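Local coordinates for protein Nrps/pks (Streptomyces albus, PDB 4OPE) that probably acts as a ketosynthase domain of the AT-less oxazolomycin assembly line, condensing acyl units to lengthen the polyketide chain, at residues A458-L461 against H462-T465; G538-A541 against P542-A545. All coordinates share one frame; numbering follows the deposited sequence.

In the fold
Contacts 1 and 2 both lie on the same side of the chain's centre, their own centres about 24 and 36 Å from it, in the part of the chain that follows the 11-strand mixed sheet of the thiolase-like ketosynthase. Contact 1 is the first two turns of helix 458-473; contact 2 is the start of helix 541-550 with the loop that leads into it. Their centres are about 23 Å apart and their nearest atoms about 12 Å apart, without touching. Strand 496-502 links them: His-496 and Leu-498 pack against residues 458-465, Ala-499 and Val-501 against Ala-541 and Ala-545.

Contact 1 of 2, residues A458-L461 against H462-T465; sequences AERL and HEHT
Arg-460 reaches forward along its helix to Glu-463, and the two side chains run next to each other the same way. NH1 donates a salt-bridge hydrogen bond to Glu-463 OE1 at 2.6 Å, within the guanidinium plane and on the oxygen's anti lone pair, with the carboxylate turned 75° away from that plane. NH2 donates to Glu-459 OE1 at 2.9 Å and completes a salt-bridge network whose acids stand 7.0 Å apart, OE1 to OE1. Bends at chi2 and chi3 swing the guanidinium round the outside of the helix, between the two acids. An alanine here would probably leave both carboxylates without their shared positive mate and give Glu-459 more freedom to turn.

The compact side rests on buried Thr-465 and on His-464, which packs on Leu-453 and Pro-569, with Leu-461 at its margin. Leu-461 O is gripped twice from opposite faces of its carbonyl plane, by Thr-465 N and by Thr-465 OG1, the latter at 2.9 Å; chi1 of -65° sets the hydroxyl beside its backbone N. The looser side carries Ala-458, Glu-459 and His-462, all solvent-exposed.

Glu-463 OE2 also forms a salt bridge with Arg-572, and Arg-460 NH1 donates to Pro-569 O. Beneath the helix, Leu-461 rests on Ala-455 of strand 449-455 and on His-496 and Leu-498 of strand 496-502, while Thr-465 touches Leu-512 and Leu-516 of helix 505-516.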
loop_
_atom_site.group_PDB
_atom_site.type_symbol
_atom_site.label_atom_id
_atom_site.label_comp_id
_atom_site.label_asym_id
_atom_site.label_seq_id
_atom_site.Cartn_x
_atom_site.Cartn_y
_atom_site.Cartn_z
ATOM N N ALA A 458 37.139 10.805 -0.050
ATOM C CA ALA A 458 37.728 12.130 -0.098
ATOM C C ALA A 458 37.011 13.121 -0.988
ATOM O O ALA A 458 36.909 14.287 -0.666
ATOM C CB ALA A 458 39.198 12.028 -0.501
ATOM N N GLU A 459 36.556 12.661 -2.130
ATOM C CA GLU A 459 35.803 13.471 -3.081
ATOM C C GLU A 459 34.433 13.839 -2.450
ATOM O O GLU A 459 33.984 14.952 -2.555
ATOM C CB GLU A 459 35.673 12.655 -4.371
ATOM C CG GLU A 459 35.219 13.389 -5.620
ATOM C CD GLU A 459 34.910 12.426 -6.796
ATOM O OE1 GLU A 459 33.801 11.801 -6.849
ATOM O OE2 GLU A 459 35.780 12.312 -7.691
ATOM N N ARG A 460 33.791 12.913 -1.748
ATOM C CA ARG A 460 32.539 13.233 -1.046
ATOM C C ARG A 460 32.733 14.252 0.068
ATOM O O ARG A 460 31.872 15.084 0.291
ATOM C CB ARG A 460 31.916 11.992 -0.413
ATOM C CG ARG A 460 31.480 10.899 -1.373
ATOM C CD ARG A 460 30.368 11.350 -2.302
ATOM N NE ARG A 460 30.956 11.645 -3.596
ATOM C CZ ARG A 460 30.886 12.797 -4.226
ATOM N NH1 ARG A 460 30.165 13.786 -3.769
ATOM N NH2 ARG A 460 31.544 12.951 -5.344
ATOM N N LEU A 461 33.837 14.147 0.797
ATOM C CA LEU A 461 34.143 15.038 1.926
ATOM C C LEU A 461 34.451 16.404 1.411
ATOM O O LEU A 461 34.157 17.408 2.031
ATOM C CB LEU A 461 35.384 14.553 2.639
ATOM C CG LEU A 461 35.783 15.267 3.909
ATOM C CD1 LEU A 461 34.583 15.287 4.805
ATOM C CD2 LEU A 461 36.899 14.515 4.591
ATOM N N HIS A 462 35.082 16.421 0.269
ATOM C CA HIS A 462 35.351 17.644 -0.410
ATOM C C HIS A 462 34.069 18.402 -0.747
ATOM O O HIS A 462 33.970 19.586 -0.419
ATOM C CB HIS A 462 36.172 17.397 -1.694
ATOM C CG HIS A 462 36.497 18.663 -2.393
ATOM N ND1 HIS A 462 37.672 19.347 -2.170
ATOM C CD2 HIS A 462 35.749 19.444 -3.198
ATOM C CE1 HIS A 462 37.648 20.481 -2.845
ATOM N NE2 HIS A 462 36.491 20.566 -3.470
ATOM N N GLU A 463 33.122 17.746 -1.412
ATOM C CA GLU A 463 31.847 18.387 -1.763
ATOM C C GLU A 463 31.162 18.876 -0.502
ATOM O O GLU A 463 30.757 20.035 -0.401
ATOM C CB GLU A 463 30.899 17.430 -2.466
ATOM C CG GLU A 463 30.606 17.725 -3.925
ATOM C CD GLU A 463 29.225 17.226 -4.359
ATOM O OE1 GLU A 463 28.916 16.018 -4.197
ATOM O OE2 GLU A 463 28.437 18.050 -4.873
ATOM N N HIS A 464 31.092 17.993 0.477
ATOM C CA HIS A 464 30.454 18.279 1.766
ATOM C C HIS A 464 31.015 19.533 2.455
ATOM O O HIS A 464 30.264 20.431 2.875
ATOM C CB HIS A 464 30.589 17.026 2.623
ATOM C CG HIS A 464 29.859 17.076 3.907
ATOM N ND1 HIS A 464 28.640 17.694 4.043
ATOM C CD2 HIS A 464 30.178 16.567 5.128
ATOM C CE1 HIS A 464 28.241 17.569 5.298
ATOM N NE2 HIS A 464 29.159 16.891 5.978
ATOM N N THR A 465 32.339 19.613 2.517
ATOM C CA THR A 465 33.034 20.777 3.067
ATOM C C THR A 465 32.646 22.030 2.325
ATOM O O THR A 465 32.294 23.041 2.931
ATOM C CB THR A 465 34.561 20.595 3.016
ATOM O OG1 THR A 465 34.948 19.501 3.871
ATOM C CG2 THR A 465 35.292 21.830 3.511
#

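Contact 2 of 2, residues G538-A541 against P542-A545; sequences GRTA and PELA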
loop_
_atom_site.group_PDB
_atom_site.type_symbol
_atom_site.label_atom_id
_atom_site.label_comp_id
_atom_site.label_asym_id
_atom_site.label_seq_id
_atom_site.Cartn_x
_atom_site.Cartn_y
_atom_site.Cartn_z
ATOM N N GLY A 538 39.935 14.617 26.734
ATOM C CA GLY A 538 39.152 15.547 27.543
ATOM C C GLY A 538 38.125 16.231 26.645
ATOM O O GLY A 538 38.057 15.947 25.455
ATOM N N ARG A 539 37.340 17.148 27.197
ATOM C CA ARG A 539 36.220 17.767 26.462
ATOM C C ARG A 539 36.487 19.148 25.828
ATOM O O ARG A 539 35.585 19.730 25.240
ATOM C CB ARG A 539 34.955 17.818 27.355
ATOM C CG ARG A 539 34.211 16.457 27.574
ATOM C CD ARG A 539 33.724 15.655 26.318
ATOM N NE ARG A 539 32.730 16.314 25.420
ATOM C CZ ARG A 539 32.069 15.715 24.404
ATOM N NH1 ARG A 539 32.262 14.420 24.121
ATOM N NH2 ARG A 539 31.197 16.405 23.655
ATOM N N THR A 540 37.701 19.668 25.889
ATOM C CA THR A 540 38.001 20.846 25.090
ATOM C C THR A 540 37.933 20.500 23.605
ATOM O O THR A 540 38.162 19.379 23.188
ATOM C CB THR A 540 39.410 21.429 25.315
ATOM O OG1 THR A 540 40.380 20.549 24.734
ATOM C CG2 THR A 540 39.718 21.654 26.824
ATOM N N ALA A 541 37.665 21.514 22.804
ATOM C CA ALA A 541 37.430 21.344 21.385
ATOM C C ALA A 541 38.644 20.767 20.632
ATOM O O ALA A 541 38.495 19.856 19.841
ATOM C CB ALA A 541 36.971 22.681 20.791
ATOM N N PRO A 542 39.855 21.300 20.872
ATOM C CA PRO A 542 41.055 20.714 20.231
ATOM C C PRO A 542 41.188 19.219 20.502
ATOM O O PRO A 542 41.578 18.437 19.621
ATOM C CB PRO A 542 42.218 21.445 20.893
ATOM C CG PRO A 542 41.632 22.635 21.564
ATOM C CD PRO A 542 40.184 22.363 21.832
ATOM N N GLU A 543 40.864 18.829 21.726
ATOM C CA GLU A 543 40.892 17.416 22.107
ATOM C C GLU A 543 39.863 16.626 21.361
ATOM O O GLU A 543 40.138 15.523 20.929
ATOM C CB GLU A 543 40.673 17.245 23.624
ATOM C CG GLU A 543 41.835 17.732 24.454
ATOM C CD GLU A 543 41.589 17.564 25.939
ATOM O OE1 GLU A 543 40.841 18.404 26.512
ATOM O OE2 GLU A 543 42.202 16.618 26.537
ATOM N N LEU A 544 38.685 17.210 21.228
ATOM C CA LEU A 544 37.572 16.628 20.471
ATOM C C LEU A 544 37.883 16.542 19.007
ATOM O O LEU A 544 37.722 15.488 18.392
ATOM C CB LEU A 544 36.288 17.434 20.679
ATOM C CG LEU A 544 35.808 17.479 22.154
ATOM C CD1 LEU A 544 34.486 18.217 22.301
ATOM C CD2 LEU A 544 35.693 16.086 22.727
ATOM N N ALA A 545 38.356 17.646 18.464
ATOM C CA ALA A 545 38.842 17.675 17.107
ATOM C C ALA A 545 39.842 16.582 16.832
ATOM O O ALA A 545 39.731 15.872 15.871
ATOM C CB ALA A 545 39.466 19.024 16.825
#
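Thr-540 holds OG1 between its own backbone N and carbonyl carbon (chi1 72°), while Glu-543 sends CG off beside its backbone N (chi1 -70°) and then runs extended through chi2, so that the carboxylate comes back to the threonine. Together they make a capping box at the N-terminus of helix 541-550, with Thr-540 as the N-cap. The hydroxyl donates to Glu-543 OE1 at 2.8 Å, on the anti lone pair of that oxygen. The two backbone arms of the box are weak: Glu-543 N lies 3.5 Å from Thr-540 OG1, and Thr-540 N lies 3.4 Å from Glu-543 OE1. The hydroxyl bond is therefore the shortest of the three. Glu-543 OE2 is held by a hydrogen bond from Thr-537 OG1 just upstream, which fixes the other end of the carboxylate. A negative group at this end of a helix would also be expected to suit the helix dipole.

Leu-544 closes the other side of the turn. Its CD2 sits 3.8 Å above one face of the Arg-539 guanidinium, displaced toward the rim, and the two side chains cross at about a right angle. The polar end of Arg-539 turns to a different partner, NH2 donating to Ala-555 O. Ala-541 and Ala-545 face strand 496-502, both against Val-501, and Ala-541 also meets Pro-448, which places the first turn on that strand.

Regular helical bonding starts at the cap itself: Leu-544 N donates to Thr-540 O at 3.0 Å, and one residue on, Ala-545 N donates to Ala-541 O with an N-H...O angle of 177°.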